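Local coordinates for protein paraflagellar rod component (Trypanosoma brucei, PDB 2Q0X) that is of unknown function but has an alpha/beta-hydrolase fold and is probably a component of the trypanosome paraflagellar rod, at residues 261-269 with 279-287. Residues are numbered along the deposited sequence; the frame is centred on the assembly and turned at random.
Sequences TVSYFNDTC and AESEHVAAI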
loop_
_atom_site.group_PDB
_atom_site.type_symbol
_atom_site.label_atom_id
_atom_site.label_comp_id
_atom_site.label_asym_id
_atom_site.label_seq_id
_atom_site.Cartn_x
_atom_site.Cartn_y
_atom_site.Cartn_z
ATOM N N THR A 261 -21.960 -21.956 5.121
ATOM C CA THR A 261 -22.977 -21.332 4.275
ATOM C C THR A 261 -22.304 -20.989 2.958
ATOM O O THR A 261 -21.203 -20.444 2.954
ATOM C CB THR A 261 -23.519 -20.051 4.915
ATOM O OG1 THR A 261 -24.136 -20.371 6.169
ATOM C CG2 THR A 261 -24.532 -19.353 3.995
ATOM N N VAL A 262 -22.948 -21.348 1.849
ATOM C CA VAL A 262 -22.429 -21.037 0.524
ATOM C C VAL A 262 -23.457 -20.163 -0.177
ATOM O O VAL A 262 -24.570 -20.606 -0.446
ATOM C CB VAL A 262 -22.135 -22.303 -0.310
ATOM C CG1 VAL A 262 -21.582 -21.918 -1.673
ATOM C CG2 VAL A 262 -21.152 -23.240 0.445
ATOM N N SER A 263 -23.087 -18.904 -0.429
ATOM C CA SER A 263 -24.011 -17.940 -1.045
ATOM C C SER A 263 -23.412 -17.376 -2.327
ATOM O O SER A 263 -22.179 -17.191 -2.442
ATOM C CB SER A 263 -24.332 -16.780 -0.094
ATOM O OG SER A 263 -25.062 -17.211 1.042
ATOM N N TYR A 264 -24.305 -17.111 -3.272
ATOM C CA TYR A 264 -23.973 -16.531 -4.555
ATOM C C TYR A 264 -24.411 -15.052 -4.609
ATOM O O TYR A 264 -25.468 -14.684 -4.090
ATOM C CB TYR A 264 -24.627 -17.360 -5.666
ATOM C CG TYR A 264 -23.958 -18.713 -5.809
ATOM C CD1 TYR A 264 -24.376 -19.811 -5.056
ATOM C CD2 TYR A 264 -22.873 -18.878 -6.657
ATOM C CE1 TYR A 264 -23.733 -21.058 -5.175
ATOM C CE2 TYR A 264 -22.229 -20.107 -6.785
ATOM C CZ TYR A 264 -22.669 -21.192 -6.052
ATOM O OH TYR A 264 -22.010 -22.388 -6.182
ATOM N N PHE A 265 -23.558 -14.217 -5.205
ATOM C CA PHE A 265 -23.770 -12.771 -5.246
ATOM C C PHE A 265 -23.770 -12.254 -6.674
ATOM O O PHE A 265 -22.995 -12.721 -7.517
ATOM C CB PHE A 265 -22.726 -12.067 -4.375
ATOM C CG PHE A 265 -22.818 -12.485 -2.940
ATOM C CD1 PHE A 265 -22.282 -13.699 -2.522
ATOM C CD2 PHE A 265 -23.526 -11.720 -2.023
ATOM C CE1 PHE A 265 -22.420 -14.117 -1.215
ATOM C CE2 PHE A 265 -23.664 -12.139 -0.717
ATOM C CZ PHE A 265 -23.102 -13.340 -0.313
ATOM N N ASN A 266 -24.637 -11.276 -6.935
ATOM C CA ASN A 266 -24.784 -10.699 -8.267
ATOM C C ASN A 266 -23.764 -9.577 -8.502
ATOM O O ASN A 266 -24.092 -8.540 -9.053
ATOM C CB ASN A 266 -26.229 -10.194 -8.473
ATOM C CG ASN A 266 -27.262 -11.300 -8.290
ATOM O OD1 ASN A 266 -27.258 -12.292 -9.014
ATOM N ND2 ASN A 266 -28.134 -11.143 -7.302
ATOM N N ASP A 267 -22.521 -9.810 -8.085
ATOM C CA ASP A 267 -21.410 -8.905 -8.346
ATOM C C ASP A 267 -21.210 -8.763 -9.842
ATOM O O ASP A 267 -21.333 -9.729 -10.570
ATOM C CB ASP A 267 -20.115 -9.471 -7.743
ATOM C CG ASP A 267 -20.145 -9.540 -6.225
ATOM O OD1 ASP A 267 -21.059 -8.973 -5.604
ATOM O OD2 ASP A 267 -19.248 -10.167 -5.653
ATOM N N THR A 268 -20.896 -7.563 -10.303
ATOM C CA THR A 268 -20.444 -7.394 -11.680
ATOM C C THR A 268 -18.937 -7.682 -11.709
ATOM O O THR A 268 -18.161 -7.067 -10.973
ATOM C CB THR A 268 -20.759 -5.998 -12.197
ATOM O OG1 THR A 268 -22.142 -5.725 -11.947
ATOM C CG2 THR A 268 -20.451 -5.889 -13.693
ATOM N N CYS A 269 -18.549 -8.652 -12.532
ATOM C CA CYS A 269 -17.166 -9.093 -12.635
ATOM C C CYS A 269 -16.703 -9.022 -14.076
ATOM O O CYS A 269 -17.494 -9.239 -14.988
ATOM C CB CYS A 269 -17.040 -10.530 -12.127
ATOM S SG CYS A 269 -17.776 -10.806 -10.486
ATOM N N ALA A 279 -22.371 -6.494 -5.370
ATOM C CA ALA A 279 -23.771 -6.340 -5.029
ATOM C C ALA A 279 -23.764 -5.897 -3.562
ATOM O O ALA A 279 -23.868 -6.714 -2.644
ATOM C CB ALA A 279 -24.519 -7.640 -5.229
ATOM N N GLU A 280 -23.619 -4.586 -3.368
ATOM C CA GLU A 280 -23.267 -4.015 -2.073
ATOM C C GLU A 280 -24.232 -4.430 -0.970
ATOM O O GLU A 280 -23.817 -4.864 0.105
ATOM C CB GLU A 280 -23.176 -2.490 -2.173
ATOM C CG GLU A 280 -22.040 -2.000 -3.087
ATOM C CD GLU A 280 -22.037 -0.490 -3.285
ATOM O OE1 GLU A 280 -23.041 0.075 -3.813
ATOM O OE2 GLU A 280 -21.021 0.135 -2.924
ATOM N N SER A 281 -25.513 -4.327 -1.261
ATOM C CA SER A 281 -26.570 -4.640 -0.305
ATOM C C SER A 281 -26.620 -6.136 0.032
ATOM O O SER A 281 -26.947 -6.508 1.161
ATOM C CB SER A 281 -27.923 -4.221 -0.890
ATOM O OG SER A 281 -28.626 -3.377 0.004
ATOM N N GLU A 282 -26.363 -6.979 -0.969
ATOM C CA GLU A 282 -26.302 -8.431 -0.771
ATOM C C GLU A 282 -25.133 -8.814 0.146
ATOM O O GLU A 282 -25.330 -9.569 1.089
ATOM C CB GLU A 282 -26.157 -9.175 -2.104
ATOM C CG GLU A 282 -27.375 -9.089 -3.050
ATOM C CD GLU A 282 -27.091 -9.757 -4.403
ATOM O OE1 GLU A 282 -26.028 -10.419 -4.530
ATOM O OE2 GLU A 282 -27.918 -9.622 -5.332
ATOM N N HIS A 283 -23.938 -8.277 -0.125
ATOM C CA HIS A 283 -22.749 -8.538 0.719
ATOM C C HIS A 283 -23.002 -8.132 2.167
ATOM O O HIS A 283 -22.760 -8.909 3.078
ATOM C CB HIS A 283 -21.521 -7.774 0.239
ATOM C CG HIS A 283 -20.892 -8.320 -1.005
ATOM N ND1 HIS A 283 -19.531 -8.473 -1.131
ATOM C CD2 HIS A 283 -21.425 -8.704 -2.189
ATOM C CE1 HIS A 283 -19.255 -8.957 -2.330
ATOM N NE2 HIS A 283 -20.386 -9.106 -2.993
ATOM N N VAL A 284 -23.484 -6.917 2.382
ATOM C CA VAL A 284 -23.672 -6.432 3.745
ATOM C C VAL A 284 -24.667 -7.320 4.497
ATOM O O VAL A 284 -24.407 -7.752 5.622
ATOM C CB VAL A 284 -24.121 -4.956 3.764
ATOM C CG1 VAL A 284 -24.632 -4.546 5.153
ATOM C CG2 VAL A 284 -22.961 -4.055 3.319
ATOM N N ALA A 285 -25.797 -7.591 3.851
ATOM C CA ALA A 285 -26.857 -8.396 4.428
ATOM C C ALA A 285 -26.412 -9.837 4.728
ATOM O O ALA A 285 -26.728 -10.360 5.780
ATOM C CB ALA A 285 -28.073 -8.389 3.519
ATOM N N ALA A 286 -25.679 -10.459 3.808
ATOM C CA ALA A 286 -25.193 -11.831 3.992
ATOM C C ALA A 286 -24.158 -11.926 5.139
ATOM O O ALA A 286 -24.173 -12.871 5.932
ATOM C CB ALA A 286 -24.584 -12.367 2.676
ATOM N N ILE A 287 -23.280 -10.936 5.233
ATOM C CA ILE A 287 -22.272 -10.922 6.290
ATOM C C ILE A 287 -22.932 -10.731 7.655
ATOM O O ILE A 287 -22.617 -11.448 8.587
ATOM C CB ILE A 287 -21.190 -9.843 6.038
ATOM C CG1 ILE A 287 -20.317 -10.266 4.865
ATOM C CG2 ILE A 287 -20.304 -9.619 7.274
ATOM C CD1 ILE A 287 -19.434 -9.155 4.322
#
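With CG turned anti to the carbonyl carbon in both D267 (chi1 -66°) and H283 (chi1 -74°), carboxylate and imidazole approach from opposite directions, forming a His-carboxylate hydrogen bond just after the last strand of the alpha/beta-hydrolase sheet. H283 NE2 donates to the syn lone pair of D267 OD1 at 2.7 Å, OD1 lying 21° out of the ring plane; a weaker bond reaches OD2. On its anti side, from somewhat out of the carboxylate plane, the same OD1 takes the amide of the N-cap residue, A279 N, at 2.8 Å. Two donors thus grip one oxygen of a buried residue and help fix the carboxylate's rotation.

E282, extended beyond CG, holds N266, the residue before D267: its OE1 accepts N266 N at 2.9 Å through the syn lone pair. Beside this bond F265 and E282 run past each other in opposite directions, F265 CD2 3.7 Å from E282 CB, and the methyl A286 CB abuts the ring edge, 3.5 Å from F265 CZ.

H141 bonds D267 OD2 and Y56 bonds H283 ND1, extending the polar network. The contact thereby fastens the start of helix 280-299 to F265, N266 and D267, which follow strand 260-264, the outermost strand of the main sheet within this chain, paired with strand 227-232.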